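Long-range contact in 3-hexulose-6-phosphate isomerase (PDB 1JEO), which catalyses the interconversion of 3-hexulose 6-phosphate and fructose 6-phosphate in ribose 5-phosphate biosynthesis, and acts as a homotetramer: residues 28-40 and 153-165. Numbering follows the deposited sequence.
Sequences NKLDSLIDRIIKA and FLDLVIAEIMKRL
OD1 of D31 takes both terminal nitrogens of R164: NH2 gives the nearly straight bond of a salt bridge at 2.8 Å, NH1 a weak, bent one at 3.3 Å. The oxygen lies at the edge of the guanidinium, close to its plane, but the carboxylate is turned 61° from that plane, so a single oxygen does the holding. R164 reaches it with its chain extended from CG to NE, and one guanidinium face lies over I34, whose CD1 stands 3.8 Å above its centre. Were D31 replaced by an alanine, the arginine would probably lose this counter-charge and its guanidinium swing more freely off the isoleucine. Here an ion pair closes the exposed side of an otherwise apolar helix crossing, in which I34 is a knob in a hole formed by V157, E160, I161 and R164. CG1 of I34, anti to the carbonyl carbon (chi1 -66°), carries CD1 against both the R164 guanidinium and CB of E160, while CG2 lies against CG1 of I161, the two side chains running antiparallel past each other. Deeper in, CD2 of L33 touches CG2 of V157 at 3.8 Å and the F153 ring obliquely, and CD1 of L30 meets the same valine methyl. CG2 of I37 packs on CD1 of I161 at 4.0 Å. The axes of segments 28-39 and 153-164 come within 10.7 Å and cross at -65°, with I34 and I161 nearest each other along the backbones. Both helices lie against the parallel sheet of the SIS domain: L33 rests on I87 and I113, L154 on I89 and I115. F58 of helix 49-64 touches I37, L154 and I158, joining this pair to a third helix, while the ring of F20 meets that of F153.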
loop_
_atom_site.group_PDB
_atom_site.type_symbol
_atom_site.label_atom_id
_atom_site.label_comp_id
_atom_site.label_asym_id
_atom_site.label_seq_id
_atom_site.Cartn_x
_atom_site.Cartn_y
_atom_site.Cartn_z
ATOM N N ASN A 28 -11.538 -1.404 -10.499
ATOM C CA ASN A 28 -11.390 0.035 -10.701
ATOM C C ASN A 28 -10.452 0.633 -9.649
ATOM O O ASN A 28 -9.662 1.514 -9.969
ATOM C CB ASN A 28 -12.760 0.731 -10.662
ATOM C CG ASN A 28 -12.658 2.242 -10.828
ATOM O OD1 ASN A 28 -12.894 2.995 -9.882
ATOM N ND2 ASN A 28 -12.252 2.685 -12.012
ATOM N N LYS A 29 -10.545 0.138 -8.412
ATOM C CA LYS A 29 -9.691 0.601 -7.310
ATOM C C LYS A 29 -8.226 0.230 -7.567
ATOM O O LYS A 29 -7.329 1.055 -7.366
ATOM C CB LYS A 29 -10.167 0.027 -5.969
ATOM C CG LYS A 29 -11.495 0.598 -5.481
ATOM C CD LYS A 29 -11.856 0.064 -4.104
ATOM C CE LYS A 29 -13.175 0.634 -3.595
ATOM N NZ LYS A 29 -13.109 2.097 -3.302
ATOM N N LEU A 30 -8.015 -0.979 -8.095
ATOM C CA LEU A 30 -6.684 -1.492 -8.434
ATOM C C LEU A 30 -6.109 -0.724 -9.626
ATOM O O LEU A 30 -4.933 -0.348 -9.610
ATOM C CB LEU A 30 -6.751 -2.998 -8.749
ATOM C CG LEU A 30 -5.521 -3.754 -9.286
ATOM C CD1 LEU A 30 -4.379 -3.736 -8.272
ATOM C CD2 LEU A 30 -5.902 -5.181 -9.628
ATOM N N ASP A 31 -6.954 -0.480 -10.638
ATOM C CA ASP A 31 -6.568 0.255 -11.849
ATOM C C ASP A 31 -6.209 1.700 -11.527
ATOM O O ASP A 31 -5.240 2.233 -12.068
ATOM C CB ASP A 31 -7.686 0.231 -12.903
ATOM C CG ASP A 31 -7.817 -1.118 -13.608
ATOM O OD1 ASP A 31 -6.893 -1.953 -13.526
ATOM O OD2 ASP A 31 -8.861 -1.344 -14.256
ATOM N N SER A 32 -6.962 2.294 -10.600
ATOM C CA SER A 32 -6.743 3.673 -10.162
ATOM C C SER A 32 -5.435 3.794 -9.376
ATOM O O SER A 32 -4.681 4.737 -9.591
ATOM C CB SER A 32 -7.924 4.172 -9.325
ATOM O OG SER A 32 -7.802 5.551 -9.032
ATOM N N LEU A 33 -5.144 2.798 -8.530
ATOM C CA LEU A 33 -3.911 2.768 -7.727
ATOM C C LEU A 33 -2.681 2.726 -8.641
ATOM O O LEU A 33 -1.759 3.521 -8.468
ATOM C CB LEU A 33 -3.909 1.559 -6.762
ATOM C CG LEU A 33 -2.649 1.132 -5.969
ATOM C CD1 LEU A 33 -2.156 2.217 -5.033
ATOM C CD2 LEU A 33 -2.945 -0.126 -5.176
ATOM N N ILE A 34 -2.732 1.856 -9.652
ATOM C CA ILE A 34 -1.659 1.674 -10.633
ATOM C C ILE A 34 -1.473 2.915 -11.521
ATOM O O ILE A 34 -0.340 3.327 -11.774
ATOM C CB ILE A 34 -1.912 0.386 -11.485
ATOM C CG1 ILE A 34 -1.808 -0.847 -10.579
ATOM C CG2 ILE A 34 -0.921 0.268 -12.653
ATOM C CD1 ILE A 34 -2.325 -2.112 -11.197
ATOM N N ASP A 35 -2.585 3.529 -11.929
ATOM C CA ASP A 35 -2.574 4.729 -12.774
ATOM C C ASP A 35 -1.910 5.910 -12.051
ATOM O O ASP A 35 -1.074 6.608 -12.634
ATOM C CB ASP A 35 -4.004 5.088 -13.203
ATOM C CG ASP A 35 -4.047 6.067 -14.366
ATOM O OD1 ASP A 35 -3.313 5.863 -15.357
ATOM O OD2 ASP A 35 -4.824 7.042 -14.289
ATOM N N ARG A 36 -2.234 6.064 -10.764
ATOM C CA ARG A 36 -1.681 7.124 -9.912
ATOM C C ARG A 36 -0.191 6.927 -9.632
ATOM O O ARG A 36 0.546 7.906 -9.534
ATOM C CB ARG A 36 -2.449 7.211 -8.593
ATOM C CG ARG A 36 -3.850 7.753 -8.740
ATOM C CD ARG A 36 -4.617 7.597 -7.445
ATOM N NE ARG A 36 -6.050 7.814 -7.621
ATOM C CZ ARG A 36 -6.701 8.915 -7.251
ATOM N NH1 ARG A 36 -6.061 9.923 -6.676
ATOM N NH2 ARG A 36 -8.004 9.003 -7.461
ATOM N N ILE A 37 0.241 5.663 -9.547
ATOM C CA ILE A 37 1.649 5.297 -9.313
ATOM C C ILE A 37 2.512 5.641 -10.543
ATOM O O ILE A 37 3.608 6.194 -10.399
ATOM C CB ILE A 37 1.783 3.776 -8.903
ATOM C CG1 ILE A 37 1.368 3.591 -7.434
ATOM C CG2 ILE A 37 3.214 3.236 -9.119
ATOM C CD1 ILE A 37 1.279 2.133 -6.970
ATOM N N ILE A 38 1.978 5.369 -11.738
ATOM C CA ILE A 38 2.668 5.643 -13.007
ATOM C C ILE A 38 2.716 7.150 -13.341
ATOM O O ILE A 38 3.719 7.644 -13.876
ATOM C CB ILE A 38 2.028 4.797 -14.171
ATOM C CG1 ILE A 38 2.298 3.306 -13.923
ATOM C CG2 ILE A 38 2.587 5.195 -15.552
ATOM C CD1 ILE A 38 1.494 2.357 -14.799
ATOM N N LYS A 39 1.666 7.874 -12.956
ATOM C CA LYS A 39 1.564 9.311 -13.216
ATOM C C LYS A 39 2.251 10.213 -12.195
ATOM O O LYS A 39 2.520 11.381 -12.485
ATOM C CB LYS A 39 0.099 9.726 -13.379
ATOM C CG LYS A 39 -0.526 9.286 -14.694
ATOM C CD LYS A 39 -1.981 9.698 -14.768
ATOM C CE LYS A 39 -2.587 9.358 -16.118
ATOM N NZ LYS A 39 -4.041 9.684 -16.152
ATOM N N ALA A 40 2.546 9.675 -11.012
ATOM C CA ALA A 40 3.204 10.446 -9.953
ATOM C C ALA A 40 4.679 10.715 -10.227
ATOM O O ALA A 40 5.345 9.924 -10.900
ATOM C CB ALA A 40 3.057 9.745 -8.618
ATOM N N PHE A 153 -1.504 -8.294 -1.160
ATOM C CA PHE A 153 -2.177 -7.370 -2.090
ATOM C C PHE A 153 -1.148 -6.463 -2.771
ATOM O O PHE A 153 -1.173 -6.298 -3.992
ATOM C CB PHE A 153 -3.227 -6.508 -1.348
ATOM C CG PHE A 153 -3.832 -5.395 -2.188
ATOM C CD1 PHE A 153 -4.670 -5.691 -3.287
ATOM C CD2 PHE A 153 -3.528 -4.046 -1.907
ATOM C CE1 PHE A 153 -5.193 -4.655 -4.101
ATOM C CE2 PHE A 153 -4.044 -2.995 -2.713
ATOM C CZ PHE A 153 -4.878 -3.299 -3.813
ATOM N N LEU A 154 -0.252 -5.889 -1.967
ATOM C CA LEU A 154 0.784 -4.991 -2.469
ATOM C C LEU A 154 1.790 -5.663 -3.396
ATOM O O LEU A 154 2.298 -5.026 -4.314
ATOM C CB LEU A 154 1.466 -4.248 -1.316
ATOM C CG LEU A 154 0.546 -3.224 -0.634
ATOM C CD1 LEU A 154 1.199 -2.722 0.630
ATOM C CD2 LEU A 154 0.172 -2.078 -1.564
ATOM N N ASP A 155 2.019 -6.961 -3.192
ATOM C CA ASP A 155 2.915 -7.731 -4.058
ATOM C C ASP A 155 2.185 -8.060 -5.363
ATOM O O ASP A 155 2.818 -8.168 -6.412
ATOM C CB ASP A 155 3.404 -9.008 -3.372
ATOM C CG ASP A 155 4.458 -8.741 -2.294
ATOM O OD1 ASP A 155 5.207 -7.744 -2.387
ATOM O OD2 ASP A 155 4.556 -9.556 -1.358
ATOM N N LEU A 156 0.851 -8.161 -5.296
ATOM C CA LEU A 156 0.020 -8.421 -6.480
ATOM C C LEU A 156 -0.077 -7.151 -7.336
ATOM O O LEU A 156 -0.205 -7.239 -8.556
ATOM C CB LEU A 156 -1.385 -8.919 -6.106
ATOM C CG LEU A 156 -1.569 -10.290 -5.439
ATOM C CD1 LEU A 156 -3.038 -10.521 -5.153
ATOM C CD2 LEU A 156 -1.018 -11.404 -6.299
ATOM N N VAL A 157 0.039 -5.983 -6.694
ATOM C CA VAL A 157 0.022 -4.681 -7.383
ATOM C C VAL A 157 1.337 -4.572 -8.167
ATOM O O VAL A 157 1.334 -4.185 -9.339
ATOM C CB VAL A 157 -0.130 -3.494 -6.374
ATOM C CG1 VAL A 157 0.059 -2.137 -7.057
ATOM C CG2 VAL A 157 -1.508 -3.548 -5.730
ATOM N N ILE A 158 2.436 -4.992 -7.534
ATOM C CA ILE A 158 3.761 -4.996 -8.159
ATOM C C ILE A 158 3.736 -5.948 -9.363
ATOM O O ILE A 158 4.226 -5.594 -10.435
ATOM C CB ILE A 158 4.869 -5.422 -7.143
ATOM C CG1 ILE A 158 5.018 -4.358 -6.043
ATOM C CG2 ILE A 158 6.207 -5.670 -7.848
ATOM C CD1 ILE A 158 5.478 -2.972 -6.537
ATOM N N ALA A 159 3.089 -7.105 -9.191
ATOM C CA ALA A 159 2.952 -8.115 -10.249
ATOM C C ALA A 159 2.222 -7.531 -11.454
ATOM O O ALA A 159 2.660 -7.709 -12.592
ATOM C CB ALA A 159 2.206 -9.342 -9.729
ATOM N N GLU A 160 1.161 -6.768 -11.181
ATOM C CA GLU A 160 0.377 -6.127 -12.228
ATOM C C GLU A 160 1.100 -4.957 -12.898
ATOM O O GLU A 160 0.885 -4.712 -14.086
ATOM C CB GLU A 160 -0.993 -5.683 -11.704
ATOM C CG GLU A 160 -1.940 -6.822 -11.329
ATOM C CD GLU A 160 -2.261 -7.753 -12.489
ATOM O OE1 GLU A 160 -2.728 -7.265 -13.538
ATOM O OE2 GLU A 160 -2.042 -8.976 -12.347
ATOM N N ILE A 161 1.967 -4.256 -12.155
ATOM C CA ILE A 161 2.734 -3.132 -12.720
ATOM C C ILE A 161 3.784 -3.674 -13.701
ATOM O O ILE A 161 3.993 -3.094 -14.767
ATOM C CB ILE A 161 3.404 -2.231 -11.617
ATOM C CG1 ILE A 161 2.327 -1.492 -10.814
ATOM C CG2 ILE A 161 4.334 -1.178 -12.254
ATOM C CD1 ILE A 161 2.839 -0.754 -9.566
ATOM N N MET A 162 4.384 -4.816 -13.356
ATOM C CA MET A 162 5.395 -5.469 -14.196
ATOM C C MET A 162 4.801 -6.001 -15.506
ATOM O O MET A 162 5.451 -5.937 -16.548
ATOM C CB MET A 162 6.078 -6.614 -13.444
ATOM C CG MET A 162 6.974 -6.189 -12.298
ATOM S SD MET A 162 7.934 -7.559 -11.604
ATOM C CE MET A 162 6.906 -8.086 -10.474
ATOM N N LYS A 163 3.557 -6.485 -15.441
ATOM C CA LYS A 163 2.818 -7.013 -16.599
ATOM C C LYS A 163 2.447 -5.918 -17.597
ATOM O O LYS A 163 2.590 -6.103 -18.807
ATOM C CB LYS A 163 1.512 -7.678 -16.154
ATOM C CG LYS A 163 1.639 -9.004 -15.462
ATOM C CD LYS A 163 0.263 -9.478 -15.036
ATOM C CE LYS A 163 0.319 -10.820 -14.367
ATOM N NZ LYS A 163 -1.003 -11.227 -13.821
ATOM N N ARG A 164 1.969 -4.789 -17.073
ATOM C CA ARG A 164 1.541 -3.648 -17.889
ATOM C C ARG A 164 2.672 -2.852 -18.525
ATOM O O ARG A 164 2.497 -2.274 -19.599
ATOM C CB ARG A 164 0.643 -2.716 -17.071
ATOM C CG ARG A 164 -0.669 -3.354 -16.661
ATOM C CD ARG A 164 -1.448 -2.474 -15.709
ATOM N NE ARG A 164 -2.552 -3.207 -15.094
ATOM C CZ ARG A 164 -3.686 -2.656 -14.670
ATOM N NH1 ARG A 164 -3.893 -1.350 -14.793
ATOM N NH2 ARG A 164 -4.606 -3.415 -14.091
ATOM N N LEU A 165 3.825 -2.829 -17.861
ATOM C CA LEU A 165 4.986 -2.096 -18.361
ATOM C C LEU A 165 6.068 -2.992 -18.978
ATOM O O LEU A 165 7.135 -2.501 -19.363
ATOM C CB LEU A 165 5.575 -1.205 -17.255
ATOM C CG LEU A 165 4.698 -0.131 -16.595
ATOM C CD1 LEU A 165 5.516 0.618 -15.545
ATOM C CD2 LEU A 165 4.132 0.842 -17.636
#